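Local coordinates for protein chorismate mutase (Clostridium thermocellum, PDB 1XHO) that probably catalyses the Claisen rearrangement of chorismate to prephenate, working as a homotrimer of type I (AroH-class) chorismate mutase chains, at residues K55-M60 with I72-T77. Numbering follows the deposited sequence.
Sequences KLLKEM and ISIIFT
Leu57 of helix 46-63 faces Ile74 of strand 71-78 with 9.7 Å between their CA atoms, the closest CA pair between 55-60 and 72-77, a spacing bridged by side chains. Helix-on-sheet packing is seen here at small scale: between these two segments it comes down to one methyl group and two neighbours. Leu57 CD2 lies 4.2 Å from Phe76 CE1 and 4.4 Å from Ile74 CG2, so a single branch of the leucine meets two residues that lie two apart on the strand and turn to the same side of the sheet. The Leu57 and Phe76 side chains cross at about a right angle, and the methyl comes to the ring obliquely. Phe76 does not start out pointing at the helix; with CG anti to its carbonyl carbon (chi1 -58°), the far end of the ring comes nearer to Leu57. Both contacts are apolar, near the centre of the chain, and bury a modest 100 Å² in total.

In the type I chorismate mutase fold, a mixed beta-sheet carries helix 46-63 on one face, and three chains associate. Strand 71-78 lies between strands 100-105 and 116-124, with Ile72 and Ser73 together opposing His122 of the latter in a classic beta bulge, and its two faces meet different neighbours. On the helix side, Met94 packs on Leu57, Trp96 on Ile74 and Pro87 on Phe76, while Leu101 touches both strand residues. Residues between and beside these turn to the trimer instead: Ile75 packs on Met120 of the second subunit and Met104 of the third, and Ser73 OG hydrogen-bonds to His122 NE2 of the second subunit.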
# COMPACT_ATOMS: atom_id res chain seq x y z
N LYS C 55 -2.98 9.80 18.16
CA LYS C 55 -4.34 10.29 18.38
C LYS C 55 -5.27 9.82 17.25
O LYS C 55 -6.41 9.43 17.50
CB LYS C 55 -4.36 11.82 18.50
N LEU C 56 -4.76 9.85 16.02
CA LEU C 56 -5.51 9.40 14.86
C LEU C 56 -5.84 7.90 14.94
O LEU C 56 -6.98 7.51 14.72
CB LEU C 56 -4.74 9.72 13.56
CG LEU C 56 -5.32 9.25 12.23
CD1 LEU C 56 -6.77 9.71 12.05
CD2 LEU C 56 -4.44 9.71 11.07
N LEU C 57 -4.84 7.07 15.25
CA LEU C 57 -5.06 5.63 15.42
C LEU C 57 -6.04 5.31 16.55
O LEU C 57 -6.87 4.43 16.41
CB LEU C 57 -3.73 4.91 15.69
CG LEU C 57 -2.67 4.96 14.59
CD1 LEU C 57 -1.32 4.40 15.10
CD2 LEU C 57 -3.17 4.22 13.34
N LYS C 58 -5.92 6.02 17.67
CA LYS C 58 -6.80 5.83 18.84
C LYS C 58 -8.25 6.16 18.47
O LYS C 58 -9.14 5.34 18.64
CB LYS C 58 -6.30 6.70 20.01
CG LYS C 58 -7.15 6.68 21.30
CD LYS C 58 -7.58 5.28 21.74
CE LYS C 58 -8.27 5.32 23.11
NZ LYS C 58 -7.31 5.51 24.24
N GLU C 59 -8.44 7.34 17.89
CA GLU C 59 -9.70 7.75 17.28
C GLU C 59 -10.26 6.72 16.28
O GLU C 59 -11.44 6.38 16.32
CB GLU C 59 -9.48 9.09 16.59
CG GLU C 59 -10.70 9.72 15.96
CD GLU C 59 -11.63 10.34 16.97
OE1 GLU C 59 -12.25 9.58 17.76
OE2 GLU C 59 -11.75 11.58 16.96
N MSE C 60 -9.41 6.21 15.38
CA MSE C 60 -9.85 5.19 14.41
C MSE C 60 -10.32 3.90 15.08
O MSE C 60 -11.32 3.31 14.67
CB MSE C 60 -8.74 4.87 13.41
CG MSE C 60 -8.46 5.99 12.43
SE MSE C 60 -6.92 5.59 11.32
CE MSE C 60 -7.77 4.38 10.12
N ILE C 72 -5.67 -6.09 10.59
CA ILE C 72 -4.90 -6.92 9.66
C ILE C 72 -3.59 -6.22 9.30
O ILE C 72 -2.50 -6.81 9.38
CB ILE C 72 -5.73 -7.21 8.38
CG1 ILE C 72 -7.03 -7.94 8.76
CG2 ILE C 72 -4.89 -8.01 7.36
CD1 ILE C 72 -8.05 -8.00 7.64
N SER C 73 -3.69 -4.95 8.92
CA SER C 73 -2.51 -4.19 8.50
C SER C 73 -2.72 -2.67 8.63
O SER C 73 -3.86 -2.18 8.68
CB SER C 73 -2.12 -4.58 7.07
OG SER C 73 -3.21 -4.42 6.16
N ILE C 74 -1.60 -1.95 8.73
CA ILE C 74 -1.63 -0.50 8.76
C ILE C 74 -0.57 0.08 7.83
O ILE C 74 0.63 -0.17 8.01
CB ILE C 74 -1.47 0.10 10.17
CG1 ILE C 74 -2.29 -0.71 11.19
CG2 ILE C 74 -1.88 1.59 10.12
CD1 ILE C 74 -2.42 -0.09 12.55
N ILE C 75 -1.04 0.83 6.83
CA ILE C 75 -0.20 1.52 5.87
C ILE C 75 -0.24 3.01 6.20
O ILE C 75 -1.31 3.59 6.31
CB ILE C 75 -0.69 1.28 4.42
CG1 ILE C 75 -0.53 -0.22 4.05
CG2 ILE C 75 0.09 2.17 3.42
CD1 ILE C 75 -1.09 -0.58 2.64
N PHE C 76 0.94 3.60 6.36
CA PHE C 76 1.07 5.03 6.62
C PHE C 76 1.67 5.76 5.43
O PHE C 76 2.56 5.23 4.77
CB PHE C 76 1.98 5.26 7.82
CG PHE C 76 1.53 4.59 9.08
CD1 PHE C 76 0.79 5.28 10.03
CD2 PHE C 76 1.87 3.27 9.33
CE1 PHE C 76 0.39 4.67 11.22
CE2 PHE C 76 1.47 2.64 10.51
CZ PHE C 76 0.73 3.34 11.46
N THR C 77 1.19 6.97 5.16
CA THR C 77 1.89 7.90 4.26
C THR C 77 2.07 9.24 4.94
O THR C 77 1.25 9.65 5.77
CB THR C 77 1.17 8.13 2.91
OG1 THR C 77 -0.11 8.76 3.12
CG2 THR C 77 1.02 6.81 2.12